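Local coordinates for protein NADH-rubredoxin oxidoreductase (Clostridium acetobutylicum, PDB 3KLJ) that uses FAD to pass electrons from NADH to rubredoxin, feeding the chains that remove dioxygen and peroxide in an obligate anaerobe, at residues Ile54-Lys59 against Ile165-Thr170; Ala149-Gly154 against Cys222-Val227; Gly158-Gln163 against Leu307-Ile312; Ile174-Glu179 against Ile205-Asn210; Gln185-Gly190 against Tyr337-Leu342. One frame throughout, in Å; residues are numbered along the deposited sequence. Where two conformers were deposited one is given.

Contact 1 (Ile54-Lys59 against Ile165-Thr170)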
# COMPACT_ATOMS: atom_id res chain seq x y z
N ILE A 54 -14.97 0.49 -6.91
CA ILE A 54 -15.23 0.54 -8.35
C ILE A 54 -15.80 -0.82 -8.77
O ILE A 54 -16.77 -0.89 -9.51
CB ILE A 54 -13.92 0.87 -9.16
CG1 ILE A 54 -13.27 2.18 -8.67
CG2 ILE A 54 -14.18 0.87 -10.66
CD1 ILE A 54 -14.17 3.40 -8.68
N ILE A 55 -15.19 -1.88 -8.25
CA ILE A 55 -15.66 -3.24 -8.47
C ILE A 55 -16.95 -3.52 -7.67
O ILE A 55 -17.98 -3.84 -8.25
CB ILE A 55 -14.53 -4.28 -8.18
CG1 ILE A 55 -13.40 -4.13 -9.20
CG2 ILE A 55 -15.08 -5.71 -8.19
CD1 ILE A 55 -12.04 -4.59 -8.71
N ALA A 56 -16.90 -3.37 -6.34
CA ALA A 56 -18.03 -3.74 -5.47
C ALA A 56 -19.33 -2.92 -5.62
O ALA A 56 -20.43 -3.47 -5.49
CB ALA A 56 -17.60 -3.77 -3.99
N LYS A 57 -19.19 -1.62 -5.88
CA LYS A 57 -20.35 -0.71 -5.91
C LYS A 57 -20.62 -0.09 -7.27
O LYS A 57 -21.53 0.74 -7.42
CB LYS A 57 -20.19 0.40 -4.87
CG LYS A 57 -20.45 -0.01 -3.41
CD LYS A 57 -20.02 1.13 -2.50
CE LYS A 57 -20.23 0.82 -1.02
NZ LYS A 57 -19.49 1.84 -0.22
N ASN A 58 -19.84 -0.51 -8.28
CA ASN A 58 -19.99 0.01 -9.64
C ASN A 58 -19.78 1.54 -9.69
O ASN A 58 -20.42 2.24 -10.48
CB ASN A 58 -21.35 -0.39 -10.24
CG ASN A 58 -21.48 -0.05 -11.71
OD1 ASN A 58 -20.56 -0.25 -12.49
ND2 ASN A 58 -22.64 0.48 -12.09
N LYS A 59 -18.89 2.04 -8.83
CA LYS A 59 -18.52 3.46 -8.83
C LYS A 59 -17.54 3.73 -9.97
O LYS A 59 -16.87 2.82 -10.45
CB LYS A 59 -17.93 3.86 -7.47
CG LYS A 59 -19.03 4.01 -6.39
CD LYS A 59 -18.45 4.37 -5.03
CE LYS A 59 -19.57 4.59 -4.01
NZ LYS A 59 -20.51 5.66 -4.44
N ILE A 165 -15.32 -8.63 -5.43
CA ILE A 165 -15.79 -9.38 -6.59
C ILE A 165 -17.06 -10.18 -6.26
O ILE A 165 -17.96 -10.27 -7.09
CB ILE A 165 -14.69 -10.27 -7.21
CG1 ILE A 165 -13.54 -9.40 -7.72
CG2 ILE A 165 -15.26 -11.10 -8.38
CD1 ILE A 165 -12.32 -10.18 -8.13
N ILE A 166 -17.11 -10.76 -5.05
CA ILE A 166 -18.33 -11.40 -4.54
C ILE A 166 -19.46 -10.37 -4.51
O ILE A 166 -20.52 -10.60 -5.07
CB ILE A 166 -18.18 -12.01 -3.10
CG1 ILE A 166 -17.00 -12.99 -2.99
CG2 ILE A 166 -19.49 -12.66 -2.64
CD1 ILE A 166 -16.95 -14.08 -4.03
N ASP A 167 -19.19 -9.22 -3.88
CA ASP A 167 -20.18 -8.15 -3.77
C ASP A 167 -20.73 -7.67 -5.12
O ASP A 167 -21.90 -7.30 -5.20
CB ASP A 167 -19.60 -6.95 -3.01
CG ASP A 167 -19.39 -7.23 -1.53
OD1 ASP A 167 -18.80 -6.36 -0.86
OD2 ASP A 167 -19.79 -8.30 -1.03
N SER A 168 -19.89 -7.66 -6.15
CA SER A 168 -20.31 -7.23 -7.49
C SER A 168 -21.27 -8.22 -8.15
O SER A 168 -22.00 -7.86 -9.08
CB SER A 168 -19.09 -6.99 -8.39
OG SER A 168 -18.50 -8.21 -8.80
N GLY A 169 -21.27 -9.46 -7.66
CA GLY A 169 -22.16 -10.50 -8.17
C GLY A 169 -21.45 -11.66 -8.84
O GLY A 169 -22.07 -12.46 -9.53
N THR A 170 -20.14 -11.76 -8.62
CA THR A 170 -19.32 -12.80 -9.24
C THR A 170 -18.59 -13.65 -8.19
O THR A 170 -17.92 -13.09 -7.31
CB THR A 170 -18.32 -12.18 -10.24
OG1 THR A 170 -19.04 -11.64 -11.35
CG2 THR A 170 -17.32 -13.21 -10.74

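Contact 2 (Ala149-Gly154 against Cys222-Val227)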
# COMPACT_ATOMS: atom_id res chain seq x y z
N ALA A 149 -13.66 -15.43 -10.60
CA ALA A 149 -12.28 -14.97 -10.43
C ALA A 149 -11.44 -15.92 -9.57
O ALA A 149 -11.97 -16.59 -8.68
CB ALA A 149 -12.26 -13.56 -9.85
N PHE A 150 -10.15 -15.97 -9.86
CA PHE A 150 -9.20 -16.71 -9.03
C PHE A 150 -8.07 -15.76 -8.64
O PHE A 150 -7.32 -15.31 -9.51
CB PHE A 150 -8.68 -17.95 -9.76
CG PHE A 150 -7.80 -18.85 -8.92
CD1 PHE A 150 -8.28 -19.39 -7.72
CD2 PHE A 150 -6.52 -19.18 -9.34
CE1 PHE A 150 -7.47 -20.22 -6.94
CE2 PHE A 150 -5.71 -20.01 -8.57
CZ PHE A 150 -6.18 -20.53 -7.37
N ILE A 151 -7.99 -15.44 -7.35
CA ILE A 151 -6.99 -14.51 -6.85
C ILE A 151 -5.80 -15.26 -6.26
O ILE A 151 -5.94 -16.02 -5.30
CB ILE A 151 -7.59 -13.49 -5.82
CG1 ILE A 151 -8.63 -12.60 -6.50
CG2 ILE A 151 -6.51 -12.60 -5.21
CD1 ILE A 151 -10.05 -12.96 -6.19
N ILE A 152 -4.63 -15.05 -6.85
CA ILE A 152 -3.39 -15.65 -6.37
C ILE A 152 -2.64 -14.65 -5.49
O ILE A 152 -2.34 -13.52 -5.92
CB ILE A 152 -2.50 -16.12 -7.56
CG1 ILE A 152 -3.14 -17.34 -8.25
CG2 ILE A 152 -1.07 -16.42 -7.08
CD1 ILE A 152 -2.43 -17.82 -9.48
N GLY A 153 -2.33 -15.06 -4.26
CA GLY A 153 -1.63 -14.18 -3.31
C GLY A 153 -2.33 -14.15 -1.97
O GLY A 153 -3.55 -14.03 -1.90
N GLY A 154 -1.55 -14.24 -0.89
CA GLY A 154 -2.11 -14.51 0.43
C GLY A 154 -2.38 -13.33 1.34
O GLY A 154 -2.65 -13.53 2.53
N CYS A 222 -11.13 -15.43 -14.29
CA CYS A 222 -10.32 -14.23 -14.42
C CYS A 222 -9.26 -14.33 -13.32
O CYS A 222 -9.60 -14.41 -12.14
CB CYS A 222 -11.19 -12.98 -14.26
SG CYS A 222 -10.30 -11.46 -13.89
N VAL A 223 -7.99 -14.37 -13.72
CA VAL A 223 -6.93 -14.60 -12.74
C VAL A 223 -6.20 -13.31 -12.38
O VAL A 223 -5.66 -12.60 -13.24
CB VAL A 223 -5.96 -15.77 -13.13
CG1 VAL A 223 -6.69 -16.87 -13.92
CG2 VAL A 223 -4.77 -15.29 -13.91
N ILE A 224 -6.23 -13.01 -11.09
CA ILE A 224 -5.67 -11.77 -10.56
C ILE A 224 -4.57 -12.11 -9.56
O ILE A 224 -4.79 -12.83 -8.60
CB ILE A 224 -6.77 -10.92 -9.86
CG1 ILE A 224 -8.02 -10.85 -10.74
CG2 ILE A 224 -6.25 -9.53 -9.55
CD1 ILE A 224 -9.31 -10.90 -9.97
N THR A 225 -3.37 -11.60 -9.81
CA THR A 225 -2.28 -11.79 -8.86
C THR A 225 -2.23 -10.61 -7.91
O THR A 225 -2.30 -9.46 -8.33
CB THR A 225 -0.92 -12.01 -9.57
OG1 THR A 225 -0.70 -10.97 -10.54
CG2 THR A 225 -0.90 -13.38 -10.26
N ALA A 226 -2.19 -10.91 -6.62
CA ALA A 226 -2.09 -9.92 -5.56
C ALA A 226 -0.90 -10.36 -4.72
O ALA A 226 -1.05 -10.98 -3.66
CB ALA A 226 -3.39 -9.90 -4.73
N VAL A 227 0.29 -10.08 -5.24
CA VAL A 227 1.54 -10.62 -4.69
C VAL A 227 2.49 -9.48 -4.30
O VAL A 227 3.71 -9.61 -4.39
CB VAL A 227 2.22 -11.63 -5.67
CG1 VAL A 227 1.47 -12.95 -5.67
CG2 VAL A 227 2.31 -11.05 -7.08

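Contact 3 (Gly158-Gln163 against Leu307-Ile312)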
# COMPACT_ATOMS: atom_id res chain seq x y z
N GLY A 158 -5.59 -9.18 -1.65
CA GLY A 158 -6.18 -10.35 -2.30
C GLY A 158 -7.51 -10.74 -1.68
O GLY A 158 -8.47 -11.07 -2.38
N ILE A 159 -7.56 -10.70 -0.35
CA ILE A 159 -8.78 -11.00 0.39
C ILE A 159 -9.86 -9.93 0.17
O ILE A 159 -11.00 -10.26 -0.15
CB ILE A 159 -8.52 -11.23 1.90
CG1 ILE A 159 -7.42 -12.28 2.09
CG2 ILE A 159 -9.77 -11.77 2.56
CD1 ILE A 159 -6.79 -12.29 3.47
N GLU A 160 -9.50 -8.65 0.31
CA GLU A 160 -10.44 -7.56 0.03
C GLU A 160 -11.01 -7.60 -1.39
O GLU A 160 -12.20 -7.35 -1.57
CB GLU A 160 -9.80 -6.20 0.30
CG GLU A 160 -9.57 -5.91 1.78
CD GLU A 160 -8.95 -4.55 2.01
OE1 GLU A 160 -8.53 -3.90 1.04
OE2 GLU A 160 -8.88 -4.13 3.19
N LEU A 161 -10.16 -7.91 -2.37
CA LEU A 161 -10.58 -7.99 -3.78
C LEU A 161 -11.60 -9.09 -3.99
O LEU A 161 -12.60 -8.89 -4.69
CB LEU A 161 -9.38 -8.21 -4.71
CG LEU A 161 -9.59 -8.35 -6.23
CD1 LEU A 161 -10.53 -7.31 -6.78
CD2 LEU A 161 -8.26 -8.25 -6.94
N ALA A 162 -11.35 -10.24 -3.37
CA ALA A 162 -12.27 -11.38 -3.42
C ALA A 162 -13.66 -10.98 -2.96
O ALA A 162 -14.64 -11.27 -3.64
CB ALA A 162 -11.73 -12.54 -2.59
N GLN A 163 -13.75 -10.31 -1.81
CA GLN A 163 -15.03 -9.83 -1.30
C GLN A 163 -15.67 -8.82 -2.25
O GLN A 163 -16.87 -8.90 -2.51
CB GLN A 163 -14.89 -9.21 0.10
CG GLN A 163 -16.23 -8.78 0.74
CD GLN A 163 -17.21 -9.94 0.96
OE1 GLN A 163 -17.97 -10.33 0.07
NE2 GLN A 163 -17.20 -10.48 2.17
N LEU A 307 -8.36 -5.42 8.56
CA LEU A 307 -8.54 -5.11 7.16
C LEU A 307 -10.04 -4.90 7.02
O LEU A 307 -10.80 -5.24 7.92
CB LEU A 307 -8.03 -6.25 6.26
CG LEU A 307 -8.71 -7.62 6.13
CD1 LEU A 307 -8.06 -8.41 4.99
CD2 LEU A 307 -8.67 -8.43 7.41
N LYS A 308 -10.46 -4.33 5.90
CA LYS A 308 -11.86 -3.99 5.73
C LYS A 308 -12.64 -5.19 5.18
O LYS A 308 -13.67 -5.02 4.51
CB LYS A 308 -12.01 -2.77 4.81
CG LYS A 308 -11.15 -1.57 5.19
CD LYS A 308 -10.79 -0.76 3.95
CE LYS A 308 -9.83 0.38 4.26
NZ LYS A 308 -9.54 1.17 3.03
N VAL A 309 -12.18 -6.41 5.48
CA VAL A 309 -12.73 -7.60 4.82
C VAL A 309 -13.77 -8.35 5.63
O VAL A 309 -13.58 -8.62 6.82
CB VAL A 309 -11.64 -8.59 4.30
CG1 VAL A 309 -11.37 -9.70 5.30
CG2 VAL A 309 -12.05 -9.16 2.94
N SER A 310 -14.88 -8.66 4.96
CA SER A 310 -15.96 -9.50 5.48
C SER A 310 -16.38 -9.18 6.91
O SER A 310 -16.93 -10.03 7.62
CB SER A 310 -15.59 -10.98 5.33
OG SER A 310 -15.29 -11.29 3.98
N GLY A 311 -16.11 -7.94 7.33
CA GLY A 311 -16.40 -7.48 8.68
C GLY A 311 -15.57 -8.17 9.74
O GLY A 311 -16.02 -8.31 10.87
N ILE A 312 -14.36 -8.60 9.36
CA ILE A 312 -13.38 -9.20 10.29
C ILE A 312 -12.15 -8.31 10.40
O ILE A 312 -11.46 -8.05 9.41
CB ILE A 312 -12.93 -10.62 9.85
CG1 ILE A 312 -14.14 -11.52 9.57
CG2 ILE A 312 -12.05 -11.25 10.93
CD1 ILE A 312 -13.78 -12.87 9.00

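Contact 4 (Ile174-Glu179 against Ile205-Asn210)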
# COMPACT_ATOMS: atom_id res chain seq x y z
N ILE A 174 -9.52 -17.84 -3.52
CA ILE A 174 -8.12 -17.45 -3.44
C ILE A 174 -7.23 -18.68 -3.45
O ILE A 174 -7.59 -19.72 -2.89
CB ILE A 174 -7.86 -16.61 -2.16
CG1 ILE A 174 -8.71 -15.34 -2.18
CG2 ILE A 174 -6.37 -16.27 -2.00
CD1 ILE A 174 -8.88 -14.67 -0.79
N GLY A 175 -6.07 -18.56 -4.09
CA GLY A 175 -5.04 -19.60 -4.04
C GLY A 175 -3.76 -19.03 -3.45
O GLY A 175 -3.30 -17.97 -3.88
N ILE A 176 -3.21 -19.72 -2.46
CA ILE A 176 -1.96 -19.32 -1.81
C ILE A 176 -1.00 -20.51 -1.80
O ILE A 176 -1.44 -21.66 -1.85
CB ILE A 176 -2.18 -18.77 -0.35
CG1 ILE A 176 -2.69 -19.86 0.60
CG2 ILE A 176 -3.14 -17.58 -0.35
CD1 ILE A 176 -2.82 -19.41 2.06
N ILE A 177 0.30 -20.25 -1.72
CA ILE A 177 1.29 -21.34 -1.71
C ILE A 177 1.64 -21.89 -0.31
O ILE A 177 2.09 -23.03 -0.18
CB ILE A 177 2.57 -21.01 -2.53
CG1 ILE A 177 3.33 -19.81 -1.93
CG2 ILE A 177 2.23 -20.80 -4.04
CD1 ILE A 177 4.54 -19.37 -2.75
N LEU A 178 1.42 -21.08 0.73
CA LEU A 178 1.66 -21.51 2.11
C LEU A 178 0.40 -22.15 2.71
O LEU A 178 -0.63 -22.26 2.03
CB LEU A 178 2.13 -20.34 2.99
CG LEU A 178 3.41 -19.59 2.57
CD1 LEU A 178 3.74 -18.49 3.57
CD2 LEU A 178 4.60 -20.53 2.39
N GLU A 179 0.51 -22.57 3.98
CA GLU A 179 -0.58 -23.26 4.66
C GLU A 179 -1.69 -22.31 5.10
O GLU A 179 -2.84 -22.73 5.23
CB GLU A 179 -0.06 -24.05 5.87
CG GLU A 179 -1.00 -25.16 6.34
CD GLU A 179 -0.57 -25.81 7.65
OE1 GLU A 179 0.45 -25.39 8.22
OE2 GLU A 179 -1.25 -26.76 8.10
N ILE A 205 -10.15 -20.29 0.41
CA ILE A 205 -8.71 -20.14 0.17
C ILE A 205 -8.09 -21.52 -0.05
O ILE A 205 -8.14 -22.39 0.83
CB ILE A 205 -7.97 -19.40 1.32
CG1 ILE A 205 -8.58 -18.02 1.58
CG2 ILE A 205 -6.48 -19.26 0.96
CD1 ILE A 205 -7.99 -17.25 2.77
N TYR A 206 -7.54 -21.71 -1.24
CA TYR A 206 -6.81 -22.93 -1.55
C TYR A 206 -5.41 -22.78 -1.00
O TYR A 206 -4.67 -21.88 -1.42
CB TYR A 206 -6.76 -23.18 -3.06
CG TYR A 206 -8.10 -23.52 -3.68
CD1 TYR A 206 -8.54 -24.84 -3.75
CD2 TYR A 206 -8.91 -22.52 -4.21
CE1 TYR A 206 -9.78 -25.15 -4.34
CE2 TYR A 206 -10.13 -22.81 -4.79
CZ TYR A 206 -10.56 -24.13 -4.86
OH TYR A 206 -11.78 -24.40 -5.44
N THR A 207 -5.05 -23.64 -0.06
CA THR A 207 -3.76 -23.53 0.62
C THR A 207 -2.78 -24.54 0.07
O THR A 207 -3.18 -25.55 -0.50
CB THR A 207 -3.89 -23.71 2.15
OG1 THR A 207 -4.46 -25.00 2.44
CG2 THR A 207 -4.78 -22.63 2.73
N ASN A 208 -1.49 -24.26 0.24
CA ASN A 208 -0.42 -25.11 -0.27
C ASN A 208 -0.64 -25.46 -1.74
O ASN A 208 -0.55 -26.62 -2.14
CB ASN A 208 -0.29 -26.39 0.58
CG ASN A 208 0.13 -26.09 2.01
OD1 ASN A 208 -0.69 -26.14 2.93
ND2 ASN A 208 1.40 -25.74 2.19
N SER A 209 -0.93 -24.44 -2.55
CA SER A 209 -1.36 -24.66 -3.93
C SER A 209 -0.22 -24.93 -4.88
O SER A 209 0.85 -24.33 -4.77
CB SER A 209 -2.16 -23.46 -4.45
OG SER A 209 -3.25 -23.16 -3.59
N ASN A 210 -0.45 -25.85 -5.81
CA ASN A 210 0.38 -26.00 -7.01
C ASN A 210 -0.48 -25.61 -8.21
O ASN A 210 -1.39 -26.35 -8.61
CB ASN A 210 0.90 -27.44 -7.15
CG ASN A 210 1.90 -27.60 -8.30
OD1 ASN A 210 2.14 -26.68 -9.09
ND2 ASN A 210 2.48 -28.79 -8.41

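Contact 5 (Gln185-Gly190 against Tyr337-Leu342)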
# COMPACT_ATOMS: atom_id res chain seq x y z
N GLN A 185 1.54 -10.95 8.91
CA GLN A 185 0.80 -10.26 9.98
C GLN A 185 0.33 -11.18 11.09
O GLN A 185 0.06 -10.74 12.21
CB GLN A 185 -0.41 -9.50 9.40
CG GLN A 185 -0.06 -8.10 8.92
CD GLN A 185 0.12 -8.01 7.43
OE1 GLN A 185 -0.42 -8.81 6.66
NE2 GLN A 185 0.88 -7.01 7.00
N LEU A 186 0.24 -12.47 10.77
CA LEU A 186 -0.33 -13.47 11.67
C LEU A 186 0.62 -14.65 11.83
O LEU A 186 1.36 -14.99 10.90
CB LEU A 186 -1.64 -13.98 11.07
CG LEU A 186 -3.01 -13.47 11.53
CD1 LEU A 186 -2.97 -12.31 12.54
CD2 LEU A 186 -3.96 -13.19 10.36
N ASP A 187 0.60 -15.28 13.01
CA ASP A 187 1.21 -16.61 13.15
C ASP A 187 0.34 -17.65 12.46
O ASP A 187 -0.71 -17.31 11.90
CB ASP A 187 1.53 -16.97 14.62
CG ASP A 187 0.28 -17.09 15.51
OD1 ASP A 187 0.38 -17.78 16.55
OD2 ASP A 187 -0.78 -16.51 15.20
N ARG A 188 0.77 -18.91 12.48
CA ARG A 188 0.05 -19.96 11.78
C ARG A 188 -1.39 -20.08 12.29
O ARG A 188 -2.33 -20.10 11.50
CB ARG A 188 0.78 -21.31 11.88
CG ARG A 188 0.02 -22.45 11.25
CD ARG A 188 0.74 -23.79 11.46
NE ARG A 188 -0.03 -24.90 10.91
CZ ARG A 188 -0.96 -25.57 11.58
NH1 ARG A 188 -1.24 -25.25 12.84
NH2 ARG A 188 -1.61 -26.57 10.99
N ASP A 189 -1.53 -20.16 13.61
CA ASP A 189 -2.83 -20.35 14.26
C ASP A 189 -3.74 -19.14 13.99
O ASP A 189 -4.95 -19.29 13.82
CB ASP A 189 -2.65 -20.57 15.77
CG ASP A 189 -1.85 -21.84 16.12
OD1 ASP A 189 -1.38 -21.95 17.27
OD2 ASP A 189 -1.68 -22.73 15.27
N GLY A 190 -3.16 -17.94 13.95
CA GLY A 190 -3.91 -16.72 13.60
C GLY A 190 -4.47 -16.80 12.19
O GLY A 190 -5.65 -16.55 11.96
N TYR A 337 -9.18 -13.67 18.13
CA TYR A 337 -7.94 -14.40 18.25
C TYR A 337 -6.90 -13.42 18.75
O TYR A 337 -6.82 -12.27 18.27
CB TYR A 337 -7.50 -15.01 16.90
CG TYR A 337 -6.13 -15.66 16.97
CD1 TYR A 337 -5.97 -16.99 17.39
CD2 TYR A 337 -4.98 -14.93 16.66
CE1 TYR A 337 -4.72 -17.58 17.47
CE2 TYR A 337 -3.71 -15.51 16.74
CZ TYR A 337 -3.59 -16.83 17.14
OH TYR A 337 -2.34 -17.41 17.23
N ILE A 338 -6.12 -13.86 19.73
CA ILE A 338 -5.06 -13.04 20.30
C ILE A 338 -3.76 -13.82 20.29
O ILE A 338 -3.74 -14.98 20.68
CB ILE A 338 -5.37 -12.63 21.76
CG1 ILE A 338 -6.67 -11.84 21.83
CG2 ILE A 338 -4.17 -11.86 22.38
CD1 ILE A 338 -7.32 -11.80 23.21
N VAL A 339 -2.69 -13.19 19.82
CA VAL A 339 -1.35 -13.73 20.01
C VAL A 339 -0.43 -12.62 20.49
O VAL A 339 -0.44 -11.50 19.96
CB VAL A 339 -0.81 -14.51 18.76
CG1 VAL A 339 -0.61 -13.60 17.54
CG2 VAL A 339 0.48 -15.25 19.10
N CYS A 340 0.36 -12.94 21.50
CA CYS A 340 1.21 -11.96 22.15
C CYS A 340 2.59 -12.59 22.34
O CYS A 340 2.72 -13.66 22.94
CB CYS A 340 0.54 -11.57 23.47
SG CYS A 340 1.43 -10.50 24.55
N MET A 341 3.62 -11.94 21.80
CA MET A 341 4.98 -12.49 21.81
C MET A 341 5.91 -11.61 22.64
O MET A 341 5.99 -10.40 22.45
CB MET A 341 5.51 -12.65 20.38
CG MET A 341 4.64 -13.54 19.51
SD MET A 341 5.22 -13.74 17.81
CE MET A 341 4.11 -15.03 17.24
N LEU A 342 6.60 -12.24 23.59
CA LEU A 342 7.44 -11.52 24.54
C LEU A 342 8.92 -11.62 24.22
O LEU A 342 9.40 -12.65 23.74
CB LEU A 342 7.20 -12.01 25.97
CG LEU A 342 6.07 -11.32 26.73
CD1 LEU A 342 4.70 -11.75 26.23
CD2 LEU A 342 6.21 -11.59 28.22

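Contact 1 (Ile54-Lys59 against Ile165-Thr170)
I55, on the last turn of helix 51-56, lies against I165 and S168 near the end of helix 156-168, where the FAD-binding domain meets the NADH-binding domain. At CB its side chain divides. CG2, anti to the backbone N of I55, takes the branch that faces I165-T170: it lies 4.0 Å from I165 CG1 and just as far from the backbone N of that residue, with S168 CB at its flank. The other branch, CG1, ends in CD1, which touches L161 CD1 of helix 156-168 at 3.7 Å. At the next residue, A56, CB rests 3.9 Å from D167 CB. Here the backbones come close as well, and S168 CB approaches I55 O to 3.3 Å. The S168 hydroxyl does not use that oxygen. Its chi1 of 74° leads OG back into its own helix, where OG gives a bond of 2.7 Å to I165 O. T170 N also binds that carbonyl, one of the two bonds of the Schellman motif that ends the helix at G169. With the S168 hydroxyl spent on its own helix, no hydrogen bond joins the two segments, and the contact rests on van der Waals fit.

Contact 2 (Ala149-Gly154 against Cys222-Val227)
Strands 149-152 and 222-225 run parallel in exact step, their axes 19° apart, and A149, F150, I151 and I152 pair with C222, V223, I224 and T225. They are neighbouring strands of the Rossmann-type sheet of the NADH-binding domain. The ladder has four rungs: F150 N binds C222 O, I224 N binds F150 O at 3.0 Å, I152 N binds I224 O, and A226 N closes on I152 O. CA-H groups of the facing residues fill in beside the same carbonyls.

The I151 and I224 side chains run next to each other off the same face of the sheet. I224 CD1 sits between two partners, 3.9 Å from I151 CG1 and 4.0 Å from A149 CB, while I151 CG2 leans on A226 CB. Helix 156-168 covers this face. C222 belongs to it too and touches C143 of helix 133-146; these two cysteines can form a disulfide, but none is present in this model. On the other face I152 CB meets T225 CG2 at 4.2 Å. With chi1 at 51°, T225 turns OG1 away from that partner, toward F128 O, to which it makes a weak bond.

Past the strand, G153 is probably the first glycine of the dinucleotide-binding GxGxxG loop. At phi 130°, this residue brings its CA to 3.3 Å from A226 O.

Contact 3 (Gly158-Gln163 against Leu307-Ile312)
L307 opens the contact by setting CD1 4.2 Å from I159 CB on helix 156-168, the helix that begins within the probable GxGxxG motif of the NADH-binding Rossmann domain. L307 lies on strand 306-309, at the edge of the antiparallel sheet of the C-terminal domain, so two domains meet here. L307 follows a cis peptide bond.

At K308 the backbone is held by the helix: K308 N gives a hydrogen bond of 3.1 Å to E160 OE2. A chi2 of -179° straightens the E160 chain and carries its carboxylate across to the strand. The amide arrives on the anti side of OE2, about 20° out of the carboxylate plane. CB, CG and CD of K308 then run past the same oxygen, and NZ goes on to a weak bond with O4 of the FAD. E160 may therefore help place the backbone of a residue lining the flavin pocket.

V309 makes the tightest apolar touch. Its side chain crosses that of I159 at about a right angle, and the two CG2 atoms approach to 3.5 Å, closer than usual for carbons. V309 CG2 also lies 4.0 Å from Q163 CB. S310 comes next, facing the Q163 side chain, and with G311 it forms the corner of a type I' turn. The turn closes at I312 N, which binds V309 O at 2.7 Å.

Contact 4 (Ile174-Glu179 against Ile205-Asn210)
With chi1 at 66°, I176 has CG1 between its backbone N and carbonyl carbon, and chi2 near 176° stretches CD1 onward until it lies 3.8 Å from both I205 CG2 and T207 CG2. T207 has a matching first torsion of 59°, but there the wedged atom is OG1; CG2 is left beside the backbone N, turned to I176 and also 3.2 Å from E179 O. I176 and T207 thus run alongside each other.

The backbones are joined first as a parallel pair. Y206 N binds I174 O at 2.6 Å, and I176 N binds Y206 O almost straight on, at 2.8 Å. The ring of Y206 meets I174 O with its edge. Beyond Y206 segment 205-210 turns through N208, whose phi and psi are both positive, and two consecutive amides reach back: S209 N meets I176 O in the carbonyl plane, whereas N208 N reaches L178 O at 2.8 Å from well above its plane. The N208 amide then lies along E179, with OD1 3.4 Å from E179 CA. The E179 carboxylate is taken by R188, in a salt bridge at the start of helix 188-199.

That helix is the crossover of the beta-alpha-beta unit whose strands meet here, 172-175 and 204-206. Strand 204-206 forms one margin of the parallel sheet, strand 149-152 flanks 172-175 on its other side, and helix 156-168 packs on I174 through I159 and A162.

Contact 5 (Gln185-Gly190 against Tyr337-Leu342)
D187 and Y337 join the start of helix 188-199, in the NADH-binding domain, to a strand of the antiparallel sheet of the C-terminal domain. D187 is the N-cap of the helix, and its OD2 is gripped twice. Y337 OH gives it a hydrogen bond of 2.7 Å on the syn lone pair, while the capping bond from G190 N, 3.0 Å long, comes from above the carboxylate plane. The first torsion of D187, 64°, folds CG back between its own N and carbonyl carbon and places OD2 where both donors reach it.

This is the dense part. G190 CA lies over one face of the Y337 ring, a CH-pi contact 3.6 Å from the centroid. V339 comes head-on to D187 and sets CG2 3.6 Å from OD1. R330, on the adjoining strand, completes the polar cluster: it forms salt bridges with D187 and D189 and a hydrogen bond with Y337 OH. Together with the helix N terminus it probably favours the charged form of D187.

The contact is looser at M341, which is buried but reaches D187 only with its methyl, CE to CB at 4.2 Å. The solvent side is that of R188 and D189. R188, an exposed residue, takes no part across the contact; a longer salt bridge links its NH1 to D189 OD2. Between that open side and the core stands D189, whose CB is 3.5 Å from Y337 OH.

In the fold
Going from the N terminus, contact 1 opens in the FAD-binding domain and closes at the end of helix 156-168. Before it closes, contacts 2 and 3 have opened, so both cross it, and they cross each other, contact 2 closing at 222-227 and contact 3 in the C-terminal domain. Contact 4 follows contact 1 in series and is nested within both 2 and 3. Contact 5 starts inside contact 4 and ends last, crossing contacts 2, 3 and 4. Contacts 2 and 4 build adjoining parts of the NADH-binding sheet; contact 1 ties that domain to the FAD-binding domain, and contacts 3 and 5 fasten it, their centres about 19 Å apart, to the C-terminal sheet.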